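PDB 3EUO: type III Pentaketide Synthase from Neurospora crassa, which probably transfers acyl groups as a type III polyketide synthase of the chalcone synthase family, extending a starter chain to pentaketide length. Local coordinates for residues P13-G18 with I54-H59; A21-S26 with K38-N43; P60-P65 with T179-E184; E175-M180 with A199-C204. All blocks are in the same frame, centred on the assembly; numbering follows the deposited sequence.

Interaction 1: P13-G18 with I54-H59; sequences PPYSLG and IGNPDH
The ring of Y15 lies over a stretch of bare main chain, with the peptide link between G55 and N56 under one of its faces, and no hydrogen bond joins the two segments. P13-G18 contains strand 15-17, which pairs with strand 51-53 in a small antiparallel sheet, and I54-H59 is the loop that leaves the second of these strands, so past the end of the sheet the two chains stay together by packing alone. G55 C sits 3.6 Å above the Y15 ring plane, displaced from the ring centre. The approach depends on chi1 of Y15 (-58°), which sets CG opposite the carbonyl carbon and tips the ring across the loop. Y15 CD2 also reaches I54 O at 3.4 Å, and Y15 CE1 meets N56 ND2 at 3.7 Å, the ring and amide planes being turned 70° apart. Replacing Y15 by serine would probably uncover the G55-N56 peptide and leave the N56 side chain without its neighbouring ring.

L17 of the strand and P13 just before it add two more apolar groups. L17 places CD2 against P57 CD at 3.9 Å and against G55 O at 3.7 Å, while P13 CB packs on I54 CG2 at 4.1 Å. I54 continues inward to V76 and D80 of helix 70-96. From N56 to H59, with P57 second, the loop folds back in a type I turn. An Asx turn secures its start: N56 OD1 accepts the backbone N of D58 at 2.9 Å, with the donor tilted out of the amide plane.

Interaction 2: A21-S26 with K38-N43; sequences AIDILS and KVLAIN
I22 and N43 reach toward one another from opposite directions, while D23 and L40 lie alongside one another, pointing in opposite senses; these two pairs carry most of the contact between segments 21-26 and 38-43, parts of an antiparallel helical hairpin whose short segments run 163° apart with axes 10.5 Å from each other. The end of I22, its CD1, presses against N43 CG at 3.4 Å and also touches L40 CD2 at 3.8 Å. With its CG opposite its own backbone N (chi1 -175°), N43 extends its amide across to meet that methyl. L40 points both methyls at the facing helix: CD2 approaches D23 OD1 at 3.3 Å and CD1 lies beside S26 OG. An alanine at L40 is likely to open a gap between I22 and S26 and remove the apolar wall beside the D23 carboxylate.

One water ties together D23 OD1, N43 ND2 and the backbone oxygen of L40, donating to D23 OD1 and to L40 O, each at 2.7 Å, and accepting from N43 ND2. The other carboxylate oxygen of D23 forms a salt bridge with R44. The hairpin packs on its inner side against helices 181-191 and 197-200, where I22 touches V181 and I198, S26 touches L185, and V39 touches I188.

Interaction 3: P60-P65 with T179-E184; sequences PLVNKP and TMVRSE
V62 and L61 make the tightly packed half of this contact, set against the start of helix 181-191 and the 3-10 turn that leads into it. V62 CG1 meets V181 CG1 at 3.8 Å, the two side chains crossing at about a right angle, and V62 CB rests on R182 CG at 3.9 Å. Next to them L61 bends its tip, CD2, onto T179 CG2 at 3.7 Å. Behind these apolar groups stands helix 70-96, with V76 against L61 and L73 against T179.

Toward the surface the packing gives way to polar contacts with the main chain. K64 and P65 lie at the more exposed margin, and neither side chain packs against 179-184; the K64 amine turns instead to a salt bridge with E72. Their carbonyls face inward and are met by R182, whose chain is bent twice (chi2 -75°, chi3 -57°) to bring the guanidinium edge round to the loop. NH1 of R182 donates to V62 O at 2.8 Å, from above the carbonyl plane, and to K64 O at 2.9 Å, within it. NH2 of R182 reaches the same K64 O at 3.1 Å, so that this oxygen is gripped end-on by two nitrogens. A further bond from R182 NH2 to P65 O is weak.

All three oxygens lie near the guanidinium plane, and Y29 adds a cation-pi contact. The charge of this buried arginine is thus probably stabilised by the negative ends of neutral carbonyl dipoles, and these bonds probably hold residues 62-65 through main-chain oxygens, alongside the packing of L61 and V62.

Interaction 4: E175-M180 with A199-C204; sequences EVSTTM and ALFSDC
A chi1 of -53° in D203 and of 62° in T178 turn the D203 carboxylate and the T178 hydroxyl to face each other. They meet at the end of strands 168-175 and 204-211, neighbours in the central mixed sheet of this thiolase-like fold: beyond the antiparallel E175-C204 pair the backbone-to-backbone bonding between the segments stops, and the D203 side chain takes over the link to 177-178. OD1 of D203 takes two backbone donors, S177 N at 2.7 Å from above the carboxylate plane and T178 N at 2.9 Å on the syn lone pair. OD2 of D203 receives the T178 hydroxyl, OG1, at a short 2.5 Å, on the syn side, and also accepts from I54 N. The carboxylate therefore sits at the amino end of the 3-10 turn 178-180, and its negative charge would probably be eased by this group of donors.

On the neighbouring side S177 OG lies 2.9 Å from S202 O, a weak hydrogen bond whose proton is not settled, with F201 CB alongside. The carboxylate of E175 leads away, to S332, T110 and T112. Its backbone closes the sheet end: E175 O accepts C204 N at 3.1 Å, and E175 N donates to C204 O at 3.0 Å, almost straight at 172°.

How the interactions relate
All four contacts lie on the same side of the chain's centre, 10 to 15 Å apart between centres. Along the chain, both segments of interaction 2 fall between those of interaction 1; interactions 3 and 4 open later and share T179 and M180, the turn between strand 168-175 and helix 181-191. The loop after strand 51-53 supplies one segment each to interactions 1 and 3. Interactions 1 and 4 are joined where the 54-59 loop meets D203, interactions 2 and 3 by L25 on V181, and interactions 2 and 4 by N43 on A199. Together they fasten strand 15-17 and the helical hairpin 20-42 to one end of the central sheet.

Interaction 1: P13-G18 with I54-H59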
loop_
_atom_site.group_PDB
_atom_site.type_symbol
_atom_site.label_atom_id
_atom_site.label_comp_id
_atom_site.label_asym_id
_atom_site.label_seq_id
_atom_site.Cartn_x
_atom_site.Cartn_y
_atom_site.Cartn_z
ATOM N N PRO A 13 -11.651 -5.830 19.437
ATOM C CA PRO A 13 -12.324 -4.747 20.153
ATOM C C PRO A 13 -13.242 -5.268 21.270
ATOM O O PRO A 13 -13.407 -6.488 21.402
ATOM C CB PRO A 13 -13.120 -4.040 19.053
ATOM C CG PRO A 13 -13.318 -5.082 18.002
ATOM C CD PRO A 13 -12.134 -5.962 18.048
ATOM N N PRO A 14 -13.818 -4.354 22.078
ATOM C CA PRO A 14 -14.593 -4.711 23.277
ATOM C C PRO A 14 -15.893 -5.479 23.041
ATOM O O PRO A 14 -16.323 -6.223 23.927
ATOM C CB PRO A 14 -14.939 -3.348 23.890
ATOM C CG PRO A 14 -13.962 -2.388 23.303
ATOM C CD PRO A 14 -13.735 -2.892 21.916
ATOM N N TYR A 15 -16.522 -5.291 21.880
ATOM C CA TYR A 15 -17.896 -5.759 21.672
ATOM C C TYR A 15 -17.979 -7.040 20.846
ATOM O O TYR A 15 -17.159 -7.279 19.954
ATOM C CB TYR A 15 -18.766 -4.655 21.054
ATOM C CG TYR A 15 -18.831 -3.393 21.885
ATOM C CD1 TYR A 15 -19.861 -3.194 22.810
ATOM C CD2 TYR A 15 -17.858 -2.398 21.757
ATOM C CE1 TYR A 15 -19.919 -2.033 23.577
ATOM C CE2 TYR A 15 -17.909 -1.232 22.524
ATOM C CZ TYR A 15 -18.944 -1.059 23.428
ATOM O OH TYR A 15 -18.996 0.094 24.186
ATOM N N SER A 16 -18.979 -7.857 21.164
ATOM C CA SER A 16 -19.233 -9.099 20.444
ATOM C C SER A 16 -20.705 -9.135 20.085
ATOM O O SER A 16 -21.568 -9.145 20.971
ATOM C CB SER A 16 -18.856 -10.313 21.296
ATOM O OG SER A 16 -17.445 -10.457 21.395
ATOM N N LEU A 17 -20.984 -9.134 18.786
ATOM C CA LEU A 17 -22.342 -8.989 18.278
ATOM C C LEU A 17 -22.915 -10.291 17.757
ATOM O O LEU A 17 -22.335 -10.931 16.876
ATOM C CB LEU A 17 -22.385 -7.948 17.165
ATOM C CG LEU A 17 -21.754 -6.578 17.438
ATOM C CD1 LEU A 17 -21.778 -5.734 16.163
ATOM C CD2 LEU A 17 -22.452 -5.856 18.586
ATOM N N GLY A 18 -24.077 -10.650 18.293
ATOM C CA GLY A 18 -24.842 -11.789 17.804
ATOM C C GLY A 18 -25.554 -11.405 16.520
ATOM O O GLY A 18 -25.518 -10.237 16.118
ATOM N N ILE A 54 -15.964 -2.771 17.106
ATOM C CA ILE A 54 -15.587 -1.576 17.864
ATOM C C ILE A 54 -16.767 -0.972 18.631
ATOM O O ILE A 54 -16.570 -0.179 19.554
ATOM C CB ILE A 54 -14.950 -0.485 16.968
ATOM C CG1 ILE A 54 -15.913 -0.044 15.855
ATOM C CG2 ILE A 54 -13.617 -0.954 16.411
ATOM C CD1 ILE A 54 -16.754 1.181 16.207
ATOM N N GLY A 55 -17.984 -1.338 18.243
ATOM C CA GLY A 55 -19.178 -0.792 18.894
ATOM C C GLY A 55 -20.350 -1.751 18.975
ATOM O O GLY A 55 -20.320 -2.858 18.432
ATOM N N ASN A 56 -21.391 -1.321 19.678
ATOM C CA ASN A 56 -22.650 -2.040 19.674
ATOM C C ASN A 56 -23.645 -1.301 18.771
ATOM O O ASN A 56 -23.338 -0.209 18.289
ATOM C CB ASN A 56 -23.171 -2.236 21.108
ATOM C CG ASN A 56 -23.504 -0.932 21.804
ATOM O OD1 ASN A 56 -23.855 0.064 21.168
ATOM N ND2 ASN A 56 -23.406 -0.936 23.132
ATOM N N PRO A 57 -24.829 -1.890 18.519
ATOM C CA PRO A 57 -25.795 -1.225 17.633
ATOM C C PRO A 57 -26.243 0.199 18.030
ATOM O O PRO A 57 -26.945 0.844 17.257
ATOM C CB PRO A 57 -26.984 -2.193 17.635
ATOM C CG PRO A 57 -26.375 -3.525 17.940
ATOM C CD PRO A 57 -25.335 -3.199 18.973
ATOM N N ASP A 58 -25.832 0.690 19.198
ATOM C CA ASP A 58 -26.154 2.068 19.595
ATOM C C ASP A 58 -25.023 3.059 19.333
ATOM O O ASP A 58 -25.136 4.237 19.686
ATOM C CB ASP A 58 -26.593 2.141 21.061
ATOM C CG ASP A 58 -27.930 1.481 21.300
ATOM O OD1 ASP A 58 -28.870 1.709 20.501
ATOM O OD2 ASP A 58 -28.042 0.729 22.293
ATOM N N HIS A 59 -23.936 2.597 18.712
ATOM C CA HIS A 59 -22.818 3.486 18.417
ATOM C C HIS A 59 -23.297 4.682 17.591
ATOM O O HIS A 59 -24.057 4.504 16.638
ATOM C CB HIS A 59 -21.703 2.745 17.674
ATOM C CG HIS A 59 -20.390 3.463 17.706
ATOM N ND1 HIS A 59 -20.106 4.530 16.881
ATOM C CD2 HIS A 59 -19.299 3.291 18.488
ATOM C CE1 HIS A 59 -18.889 4.975 17.141
ATOM N NE2 HIS A 59 -18.379 4.242 18.116
#

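Interaction 2: A21-S26 with K38-N43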
loop_
_atom_site.group_PDB
_atom_site.type_symbol
_atom_site.label_atom_id
_atom_site.label_comp_id
_atom_site.label_asym_id
_atom_site.label_seq_id
_atom_site.Cartn_x
_atom_site.Cartn_y
_atom_site.Cartn_z
ATOM N N ALA A 21 -27.837 -8.145 15.995
ATOM C CA ALA A 21 -27.314 -6.784 15.840
ATOM C C ALA A 21 -27.756 -6.143 14.519
ATOM O O ALA A 21 -28.280 -5.025 14.503
ATOM C CB ALA A 21 -25.787 -6.774 15.947
ATOM N N ILE A 22 -27.552 -6.852 13.410
ATOM C CA ILE A 22 -27.953 -6.298 12.118
ATOM C C ILE A 22 -29.477 -6.306 11.946
ATOM O O ILE A 22 -30.008 -5.464 11.225
ATOM C CB ILE A 22 -27.225 -6.926 10.896
ATOM C CG1 ILE A 22 -27.600 -8.396 10.706
ATOM C CG2 ILE A 22 -25.697 -6.730 10.995
ATOM C CD1 ILE A 22 -27.214 -8.927 9.322
ATOM N N ASP A 23 -30.167 -7.235 12.618
ATOM C CA ASP A 23 -31.640 -7.203 12.702
ATOM C C ASP A 23 -32.092 -5.867 13.294
ATOM O O ASP A 23 -32.962 -5.191 12.734
ATOM C CB ASP A 23 -32.182 -8.353 13.559
ATOM C CG ASP A 23 -32.092 -9.710 12.869
ATOM O OD1 ASP A 23 -31.723 -9.763 11.678
ATOM O OD2 ASP A 23 -32.394 -10.728 13.529
ATOM N N ILE A 24 -31.479 -5.490 14.416
ATOM C CA ILE A 24 -31.799 -4.235 15.097
ATOM C C ILE A 24 -31.599 -3.023 14.187
ATOM O O ILE A 24 -32.491 -2.171 14.058
ATOM C CB ILE A 24 -30.960 -4.051 16.404
ATOM C CG1 ILE A 24 -31.215 -5.189 17.409
ATOM C CG2 ILE A 24 -31.213 -2.685 17.023
ATOM C CD1 ILE A 24 -32.660 -5.376 17.808
ATOM N N LEU A 25 -30.437 -2.949 13.547
ATOM C CA LEU A 25 -30.107 -1.796 12.723
ATOM C C LEU A 25 -30.911 -1.766 11.445
ATOM O O LEU A 25 -31.283 -0.700 10.972
ATOM C CB LEU A 25 -28.609 -1.768 12.399
ATOM C CG LEU A 25 -27.737 -1.318 13.567
ATOM C CD1 LEU A 25 -26.271 -1.685 13.279
ATOM C CD2 LEU A 25 -27.902 0.192 13.834
ATOM N N SER A 26 -31.168 -2.939 10.874
ATOM C CA SER A 26 -31.948 -3.013 9.649
ATOM C C SER A 26 -33.337 -2.442 9.907
ATOM O O SER A 26 -33.801 -1.547 9.188
ATOM C CB SER A 26 -32.065 -4.451 9.155
ATOM O OG SER A 26 -32.814 -4.485 7.952
ATOM N N LYS A 38 -33.919 -11.610 2.640
ATOM C CA LYS A 38 -32.927 -12.614 2.223
ATOM C C LYS A 38 -31.604 -12.468 2.982
ATOM O O LYS A 38 -31.081 -13.449 3.504
ATOM C CB LYS A 38 -32.662 -12.585 0.706
ATOM C CG LYS A 38 -33.880 -12.726 -0.223
ATOM C CD LYS A 38 -34.864 -13.802 0.208
ATOM C CE LYS A 38 -36.243 -13.573 -0.437
ATOM N NZ LYS A 38 -37.061 -12.522 0.262
ATOM N N VAL A 39 -31.065 -11.251 3.045
ATOM C CA VAL A 39 -29.824 -11.010 3.798
ATOM C C VAL A 39 -29.983 -11.372 5.279
ATOM O O VAL A 39 -29.132 -12.056 5.835
ATOM C CB VAL A 39 -29.318 -9.557 3.631
ATOM C CG1 VAL A 39 -28.142 -9.257 4.560
ATOM C CG2 VAL A 39 -28.939 -9.295 2.184
ATOM N N LEU A 40 -31.072 -10.931 5.910
ATOM C CA LEU A 40 -31.297 -11.242 7.335
ATOM C C LEU A 40 -31.467 -12.753 7.587
ATOM O O LEU A 40 -31.113 -13.252 8.654
ATOM C CB LEU A 40 -32.466 -10.425 7.912
ATOM C CG LEU A 40 -32.270 -8.897 7.990
ATOM C CD1 LEU A 40 -33.468 -8.222 8.675
ATOM C CD2 LEU A 40 -30.973 -8.515 8.702
ATOM N N ALA A 41 -31.990 -13.468 6.594
ATOM C CA ALA A 41 -32.078 -14.930 6.634
ATOM C C ALA A 41 -30.695 -15.564 6.505
ATOM O O ALA A 41 -30.338 -16.447 7.291
ATOM C CB ALA A 41 -32.993 -15.435 5.520
ATOM N N ILE A 42 -29.926 -15.108 5.518
ATOM C CA ILE A 42 -28.571 -15.624 5.259
ATOM C C ILE A 42 -27.643 -15.407 6.456
ATOM O O ILE A 42 -26.799 -16.257 6.765
ATOM C CB ILE A 42 -27.977 -15.023 3.958
ATOM C CG1 ILE A 42 -28.696 -15.608 2.741
ATOM C CG2 ILE A 42 -26.474 -15.286 3.847
ATOM C CD1 ILE A 42 -28.564 -14.765 1.476
ATOM N N ASN A 43 -27.833 -14.277 7.131
ATOM C CA ASN A 43 -27.144 -13.941 8.371
ATOM C C ASN A 43 -27.167 -15.063 9.403
ATOM O O ASN A 43 -26.256 -15.177 10.223
ATOM C CB ASN A 43 -27.763 -12.680 8.977
ATOM C CG ASN A 43 -27.020 -12.193 10.207
ATOM O OD1 ASN A 43 -25.796 -12.161 10.236
ATOM N ND2 ASN A 43 -27.770 -11.794 11.228
HETATM O O HOH W 1 -30.701 -12.200 11.092
#

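Interaction 3: P60-P65 with T179-E184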
loop_
_atom_site.group_PDB
_atom_site.type_symbol
_atom_site.label_atom_id
_atom_site.label_comp_id
_atom_site.label_asym_id
_atom_site.label_seq_id
_atom_site.Cartn_x
_atom_site.Cartn_y
_atom_site.Cartn_z
ATOM N N PRO A 60 -22.873 5.907 17.961
ATOM C CA PRO A 60 -23.347 7.096 17.240
ATOM C C PRO A 60 -23.050 7.089 15.742
ATOM O O PRO A 60 -23.852 7.601 14.961
ATOM C CB PRO A 60 -22.596 8.249 17.914
ATOM C CG PRO A 60 -22.217 7.731 19.245
ATOM C CD PRO A 60 -21.971 6.264 19.071
ATOM N N LEU A 61 -21.913 6.516 15.345
ATOM C CA LEU A 61 -21.477 6.568 13.946
ATOM C C LEU A 61 -22.476 5.916 12.994
ATOM O O LEU A 61 -22.659 6.384 11.863
ATOM C CB LEU A 61 -20.097 5.920 13.775
ATOM C CG LEU A 61 -19.389 6.117 12.424
ATOM C CD1 LEU A 61 -18.793 7.516 12.282
ATOM C CD2 LEU A 61 -18.304 5.076 12.253
ATOM N N VAL A 62 -23.102 4.833 13.455
ATOM C CA VAL A 62 -24.028 4.056 12.628
ATOM C C VAL A 62 -25.487 4.453 12.884
ATOM O O VAL A 62 -26.419 3.820 12.382
ATOM C CB VAL A 62 -23.809 2.527 12.768
ATOM C CG1 VAL A 62 -22.382 2.149 12.340
ATOM C CG2 VAL A 62 -24.093 2.031 14.195
ATOM N N ASN A 63 -25.664 5.525 13.651
ATOM C CA ASN A 63 -26.989 6.023 13.995
ATOM C C ASN A 63 -27.228 7.481 13.576
ATOM O O ASN A 63 -28.006 8.208 14.196
ATOM C CB ASN A 63 -27.270 5.806 15.486
ATOM C CG ASN A 63 -27.488 4.337 15.830
ATOM O OD1 ASN A 63 -26.618 3.686 16.410
ATOM N ND2 ASN A 63 -28.646 3.805 15.456
ATOM N N LYS A 64 -26.566 7.903 12.508
ATOM C CA LYS A 64 -26.821 9.222 11.941
ATOM C C LYS A 64 -27.949 9.142 10.905
ATOM O O LYS A 64 -28.352 8.039 10.526
ATOM C CB LYS A 64 -25.530 9.801 11.356
ATOM C CG LYS A 64 -24.423 9.884 12.405
ATOM C CD LYS A 64 -23.352 10.906 12.073
ATOM C CE LYS A 64 -22.255 10.304 11.224
ATOM N NZ LYS A 64 -22.671 10.248 9.796
ATOM N N PRO A 65 -28.487 10.299 10.463
ATOM C CA PRO A 65 -29.544 10.272 9.443
ATOM C C PRO A 65 -29.142 9.445 8.220
ATOM O O PRO A 65 -29.946 8.671 7.692
ATOM C CB PRO A 65 -29.707 11.748 9.072
ATOM C CG PRO A 65 -29.308 12.479 10.311
ATOM C CD PRO A 65 -28.180 11.678 10.895
ATOM N N THR A 179 -18.382 -0.802 10.928
ATOM C CA THR A 179 -18.879 0.569 10.831
ATOM C C THR A 179 -19.506 0.856 9.465
ATOM O O THR A 179 -20.140 1.894 9.274
ATOM C CB THR A 179 -17.759 1.586 11.111
ATOM O OG1 THR A 179 -16.611 1.275 10.299
ATOM C CG2 THR A 179 -17.355 1.541 12.590
ATOM N N MET A 180 -19.317 -0.061 8.520
ATOM C CA MET A 180 -19.860 0.092 7.173
ATOM C C MET A 180 -21.221 -0.587 7.026
ATOM O O MET A 180 -21.772 -0.665 5.923
ATOM C CB MET A 180 -18.839 -0.381 6.115
ATOM C CG MET A 180 -17.676 0.633 5.911
ATOM S SD MET A 180 -16.349 0.072 4.812
ATOM C CE MET A 180 -14.935 0.592 5.769
ATOM N N VAL A 181 -21.784 -1.016 8.158
ATOM C CA VAL A 181 -23.089 -1.671 8.186
ATOM C C VAL A 181 -24.182 -0.811 7.528
ATOM O O VAL A 181 -24.961 -1.327 6.722
ATOM C CB VAL A 181 -23.484 -2.149 9.623
ATOM C CG1 VAL A 181 -23.589 -0.979 10.590
ATOM C CG2 VAL A 181 -24.793 -2.970 9.608
ATOM N N ARG A 182 -24.214 0.491 7.829
ATOM C CA ARG A 182 -25.262 1.372 7.286
ATOM C C ARG A 182 -25.160 1.529 5.768
ATOM O O ARG A 182 -26.188 1.598 5.077
ATOM C CB ARG A 182 -25.260 2.747 7.981
ATOM C CG ARG A 182 -25.806 2.737 9.420
ATOM C CD ARG A 182 -27.338 2.608 9.446
ATOM N NE ARG A 182 -27.988 3.680 8.686
ATOM C CZ ARG A 182 -28.233 4.904 9.160
ATOM N NH1 ARG A 182 -27.889 5.228 10.402
ATOM N NH2 ARG A 182 -28.811 5.815 8.382
ATOM N N SER A 183 -23.926 1.578 5.264
ATOM C CA SER A 183 -23.666 1.649 3.826
ATOM C C SER A 183 -24.180 0.389 3.136
ATOM O O SER A 183 -24.831 0.452 2.093
ATOM C CB SER A 183 -22.166 1.797 3.566
ATOM O OG SER A 183 -21.859 1.484 2.218
ATOM N N GLU A 184 -23.878 -0.760 3.726
ATOM C CA GLU A 184 -24.330 -2.031 3.164
ATOM C C GLU A 184 -25.853 -2.134 3.188
ATOM O O GLU A 184 -26.467 -2.527 2.188
ATOM C CB GLU A 184 -23.661 -3.213 3.873
ATOM C CG GLU A 184 -22.180 -3.405 3.459
ATOM C CD GLU A 184 -22.029 -3.788 1.981
ATOM O OE1 GLU A 184 -22.764 -4.695 1.525
ATOM O OE2 GLU A 184 -21.184 -3.186 1.277
#

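Interaction 4: E175-M180 with A199-C204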
loop_
_atom_site.group_PDB
_atom_site.type_symbol
_atom_site.label_atom_id
_atom_site.label_comp_id
_atom_site.label_asym_id
_atom_site.label_seq_id
_atom_site.Cartn_x
_atom_site.Cartn_y
_atom_site.Cartn_z
ATOM N N GLU A 175 -8.337 -4.117 10.585
ATOM C CA GLU A 175 -9.555 -3.927 9.802
ATOM C C GLU A 175 -10.691 -3.513 10.716
ATOM O O GLU A 175 -10.874 -4.094 11.786
ATOM C CB GLU A 175 -9.943 -5.193 9.020
ATOM C CG GLU A 175 -8.848 -5.752 8.099
ATOM C CD GLU A 175 -8.594 -4.930 6.838
ATOM O OE1 GLU A 175 -9.199 -3.848 6.644
ATOM O OE2 GLU A 175 -7.760 -5.381 6.021
ATOM N N VAL A 176 -11.400 -2.468 10.310
ATOM C CA VAL A 176 -12.640 -2.053 10.968
ATOM C C VAL A 176 -13.719 -2.047 9.887
ATOM O O VAL A 176 -13.843 -1.089 9.115
ATOM C CB VAL A 176 -12.526 -0.659 11.631
ATOM C CG1 VAL A 176 -13.852 -0.270 12.302
ATOM C CG2 VAL A 176 -11.384 -0.636 12.658
ATOM N N SER A 177 -14.480 -3.132 9.822
ATOM C CA SER A 177 -15.484 -3.311 8.781
ATOM C C SER A 177 -16.908 -3.054 9.273
ATOM O O SER A 177 -17.788 -2.719 8.476
ATOM C CB SER A 177 -15.407 -4.735 8.238
ATOM O OG SER A 177 -15.701 -5.663 9.266
ATOM N N THR A 178 -17.144 -3.229 10.572
ATOM C CA THR A 178 -18.524 -3.213 11.096
ATOM C C THR A 178 -19.194 -1.854 10.993
ATOM O O THR A 178 -20.426 -1.768 10.954
ATOM C CB THR A 178 -18.629 -3.706 12.559
ATOM O OG1 THR A 178 -17.874 -2.840 13.411
ATOM C CG2 THR A 178 -18.143 -5.146 12.687
ATOM N N THR A 179 -18.382 -0.802 10.928
ATOM C CA THR A 179 -18.879 0.569 10.831
ATOM C C THR A 179 -19.506 0.856 9.465
ATOM O O THR A 179 -20.140 1.894 9.274
ATOM C CB THR A 179 -17.759 1.586 11.111
ATOM O OG1 THR A 179 -16.611 1.275 10.299
ATOM C CG2 THR A 179 -17.355 1.541 12.590
ATOM N N MET A 180 -19.317 -0.061 8.520
ATOM C CA MET A 180 -19.860 0.092 7.173
ATOM C C MET A 180 -21.221 -0.587 7.026
ATOM O O MET A 180 -21.772 -0.665 5.923
ATOM C CB MET A 180 -18.839 -0.381 6.115
ATOM C CG MET A 180 -17.676 0.633 5.911
ATOM S SD MET A 180 -16.349 0.072 4.812
ATOM C CE MET A 180 -14.935 0.592 5.769
ATOM N N ALA A 199 -23.301 -9.933 7.202
ATOM C CA ALA A 199 -23.438 -11.203 7.928
ATOM C C ALA A 199 -22.079 -11.793 8.326
ATOM O O ALA A 199 -21.995 -12.686 9.183
ATOM C CB ALA A 199 -24.199 -12.210 7.072
ATOM N N LEU A 200 -21.016 -11.300 7.694
ATOM C CA LEU A 200 -19.723 -11.968 7.777
ATOM C C LEU A 200 -18.647 -11.167 8.490
ATOM O O LEU A 200 -17.917 -11.708 9.324
ATOM C CB LEU A 200 -19.224 -12.328 6.379
ATOM C CG LEU A 200 -20.033 -13.286 5.506
ATOM C CD1 LEU A 200 -19.318 -13.405 4.173
ATOM C CD2 LEU A 200 -20.144 -14.644 6.192
ATOM N N PHE A 201 -18.532 -9.889 8.153
ATOM C CA PHE A 201 -17.318 -9.147 8.504
ATOM C C PHE A 201 -17.281 -8.544 9.903
ATOM O O PHE A 201 -18.289 -8.063 10.424
ATOM C CB PHE A 201 -16.998 -8.098 7.435
ATOM C CG PHE A 201 -16.459 -8.691 6.171
ATOM C CD1 PHE A 201 -15.125 -9.091 6.093
ATOM C CD2 PHE A 201 -17.285 -8.867 5.062
ATOM C CE1 PHE A 201 -14.614 -9.649 4.915
ATOM C CE2 PHE A 201 -16.787 -9.428 3.877
ATOM C CZ PHE A 201 -15.451 -9.819 3.807
ATOM N N SER A 202 -16.085 -8.582 10.485
ATOM C CA SER A 202 -15.834 -8.126 11.843
ATOM C C SER A 202 -14.537 -7.306 11.933
ATOM O O SER A 202 -13.822 -7.132 10.930
ATOM C CB SER A 202 -15.765 -9.339 12.783
ATOM O OG SER A 202 -14.720 -10.225 12.394
ATOM N N ASP A 203 -14.234 -6.834 13.142
ATOM C CA ASP A 203 -13.127 -5.913 13.405
ATOM C C ASP A 203 -12.055 -6.607 14.242
ATOM O O ASP A 203 -12.375 -7.361 15.165
ATOM C CB ASP A 203 -13.614 -4.668 14.164
ATOM C CG ASP A 203 -14.794 -3.983 13.489
ATOM O OD1 ASP A 203 -14.986 -4.171 12.269
ATOM O OD2 ASP A 203 -15.530 -3.254 14.187
ATOM N N CYS A 204 -10.793 -6.340 13.919
ATOM C CA CYS A 204 -9.669 -6.958 14.618
ATOM C C CYS A 204 -8.358 -6.316 14.212
ATOM O O CYS A 204 -8.239 -5.762 13.121
ATOM C CB CYS A 204 -9.589 -8.455 14.293
ATOM S SG CYS A 204 -8.346 -9.386 15.243
#